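Long-range contact in probable aminotransferase (Pseudomonas aeruginosa, PDB 5YKR), which is a probable aminotransferase of the class-III family, a pyridoxal-phosphate enzyme with its cofactor bound covalently to the chain: residues T225-T230 / I258-T263. Residues are numbered along the deposited sequence; the frame is centred on the assembly and turned at random.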
loop_
_atom_site.group_PDB
_atom_site.type_symbol
_atom_site.label_atom_id
_atom_site.label_comp_id
_atom_site.label_asym_id
_atom_site.label_seq_id
_atom_site.Cartn_x
_atom_site.Cartn_y
_atom_site.Cartn_z
ATOM N N THR A 225 14.555 1.242 -12.852
ATOM C CA THR A 225 15.383 0.030 -12.835
ATOM C C THR A 225 15.934 -0.270 -11.446
ATOM O O THR A 225 16.248 0.657 -10.682
ATOM C CB THR A 225 16.548 0.127 -13.829
ATOM O OG1 THR A 225 17.219 -1.149 -13.960
ATOM C CG2 THR A 225 17.550 1.230 -13.473
ATOM N N GLU A 226 16.118 -1.551 -11.146
ATOM C CA GLU A 226 17.064 -1.933 -10.096
ATOM C C GLU A 226 18.468 -1.627 -10.618
ATOM O O GLU A 226 18.728 -1.701 -11.824
ATOM C CB GLU A 226 16.966 -3.402 -9.758
ATOM C CG GLU A 226 15.647 -3.834 -9.133
ATOM C CD GLU A 226 15.762 -5.281 -8.710
ATOM O OE1 GLU A 226 15.538 -6.191 -9.587
ATOM O OE2 GLU A 226 16.119 -5.545 -7.539
ATOM N N PRO A 227 19.416 -1.337 -9.721
ATOM C CA PRO A 227 20.803 -1.156 -10.190
ATOM C C PRO A 227 21.532 -2.454 -10.524
ATOM O O PRO A 227 22.599 -2.440 -11.146
ATOM C CB PRO A 227 21.447 -0.405 -9.017
ATOM C CG PRO A 227 20.709 -0.895 -7.809
ATOM C CD PRO A 227 19.295 -1.149 -8.253
ATOM N N PHE A 228 20.937 -3.558 -10.079
ATOM C CA PHE A 228 21.459 -4.917 -10.248
ATOM C C PHE A 228 20.180 -5.741 -10.197
ATOM O O PHE A 228 19.433 -5.611 -9.220
ATOM C CB PHE A 228 22.439 -5.143 -9.083
ATOM C CG PHE A 228 23.217 -6.422 -9.114
ATOM C CD1 PHE A 228 22.623 -7.658 -9.001
ATOM C CD2 PHE A 228 24.605 -6.349 -9.118
ATOM C CE1 PHE A 228 23.394 -8.808 -8.999
ATOM C CE2 PHE A 228 25.390 -7.475 -9.131
ATOM C CZ PHE A 228 24.772 -8.701 -9.057
ATOM N N MET A 229 19.828 -6.445 -11.285
ATOM C CA MET A 229 18.505 -7.071 -11.298
ATOM C C MET A 229 18.490 -8.254 -10.332
ATOM O O MET A 229 19.464 -9.019 -10.262
ATOM C CB MET A 229 18.085 -7.507 -12.705
ATOM C CG MET A 229 18.184 -6.403 -13.713
ATOM S SD MET A 229 17.621 -6.863 -15.389
ATOM C CE MET A 229 15.852 -7.095 -15.145
ATOM N N THR A 230 17.398 -8.426 -9.612
ATOM C CA THR A 230 17.279 -9.477 -8.599
ATOM C C THR A 230 16.035 -10.304 -8.697
ATOM O O THR A 230 15.837 -11.211 -7.898
ATOM C CB THR A 230 17.331 -8.898 -7.169
ATOM O OG1 THR A 230 16.170 -8.102 -6.935
ATOM C CG2 THR A 230 18.612 -8.081 -6.956
ATOM N N ILE A 258 16.138 4.678 -9.398
ATOM C CA ILE A 258 16.875 3.496 -8.947
ATOM C C ILE A 258 16.090 2.883 -7.782
ATOM O O ILE A 258 15.885 3.508 -6.739
ATOM C CB ILE A 258 18.309 3.845 -8.539
ATOM C CG1 ILE A 258 19.077 4.450 -9.739
ATOM C CG2 ILE A 258 19.003 2.637 -7.979
ATOM C CD1 ILE A 258 19.265 3.548 -10.889
ATOM N N ASP A 259 15.613 1.659 -7.999
ATOM C CA ASP A 259 14.797 0.894 -7.059
ATOM C C ASP A 259 15.691 -0.106 -6.323
ATOM O O ASP A 259 16.156 -1.092 -6.894
ATOM C CB ASP A 259 13.676 0.156 -7.817
ATOM C CG ASP A 259 12.738 -0.608 -6.920
ATOM O OD1 ASP A 259 12.969 -0.739 -5.700
ATOM O OD2 ASP A 259 11.714 -1.136 -7.511
ATOM N N GLU A 260 15.906 0.179 -5.022
ATOM C CA GLU A 260 16.835 -0.546 -4.171
ATOM C C GLU A 260 16.134 -1.454 -3.183
ATOM O O GLU A 260 16.715 -1.911 -2.187
ATOM C CB GLU A 260 17.767 0.414 -3.433
ATOM C CG GLU A 260 18.684 1.134 -4.434
ATOM C CD GLU A 260 20.167 0.847 -4.187
ATOM O OE1 GLU A 260 20.538 -0.284 -3.746
ATOM O OE2 GLU A 260 21.006 1.741 -4.493
ATOM N N THR A 261 14.865 -1.752 -3.467
ATOM C CA THR A 261 14.079 -2.580 -2.530
ATOM C C THR A 261 14.761 -3.919 -2.162
ATOM O O THR A 261 14.602 -4.418 -1.050
ATOM C CB THR A 261 12.652 -2.718 -3.066
ATOM O OG1 THR A 261 12.044 -1.417 -3.121
ATOM C CG2 THR A 261 11.802 -3.621 -2.210
ATOM N N HIS A 262 15.452 -4.532 -3.135
ATOM C CA HIS A 262 16.333 -5.679 -2.888
ATOM C C HIS A 262 17.796 -5.330 -2.778
ATOM O O HIS A 262 18.503 -5.933 -1.949
ATOM C CB HIS A 262 16.151 -6.778 -3.908
ATOM C CG HIS A 262 14.911 -7.581 -3.752
ATOM N ND1 HIS A 262 14.436 -8.400 -4.762
ATOM C CD2 HIS A 262 14.125 -7.819 -2.673
ATOM C CE1 HIS A 262 13.367 -9.050 -4.327
ATOM N NE2 HIS A 262 13.147 -8.718 -3.064
ATOM N N THR A 263 18.306 -4.440 -3.617
ATOM C CA THR A 263 19.739 -4.152 -3.663
ATOM C C THR A 263 20.244 -3.385 -2.436
ATOM O O THR A 263 21.460 -3.225 -2.303
ATOM C CB THR A 263 20.146 -3.490 -4.957
ATOM O OG1 THR A 263 19.418 -2.266 -5.092
ATOM C CG2 THR A 263 19.865 -4.417 -6.163
HETATM O O HOH W 1 16.390 -3.651 -5.732
#
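His262 ND1 donates a hydrogen bond to Thr230 OG1 (2.8 Å), and the hydroxyl lies at the edge of the imidazole, almost exactly in its plane. The same hydroxyl donates to Glu226 OE2 on its syn side, 2.6 Å from Thr230 OG1, so His262, Thr230 and Glu226 form a hydrogen-bonded chain across the two segments. The other carboxylate oxygen, Glu226 OE1, takes the backbone N of Thr230 from above the carboxylate plane; with both oxygens engaged, rotation of the buried carboxylate should be restricted. A water bridges the two segments: it donates to Glu226 OE2 (2.6 Å) and to Asp259 O, and accepts from Thr263 N. One step back, Asp259 N bonds Thr225 O at 2.9 Å, where the parallel pairing of strands 220-225 and 255-259 runs out.

Packing fills in around these bonds. The CG corner of the Pro227 ring points at Thr263 OG1, 3.3 Å away, while Ile258 CG2 lies against the proline's CD. Thr263 OG1 sits between its backbone N and carbonyl carbon (chi1 59°), which turns it to donate to Glu260 OE1 and leaves CG2 to rest against Phe228 O and Thr230 CG2. On the sheet face shared by Thr225 and Ile258, their side chains run side by side.

Asp259 OD1 accepts from Thr261 N, an Asx turn, and also from Thr261 OG1; OD2 bonds His167 and Asn143 and lies close to N1 of the LLP residue at position 286. An aspartate at the C-terminal end of its strand, here 255-259, with the pyridine nitrogen close to its carboxylate, is the hallmark of the cofactor site in fold-type I pyridoxal-phosphate enzymes, and the two loops pack beside it.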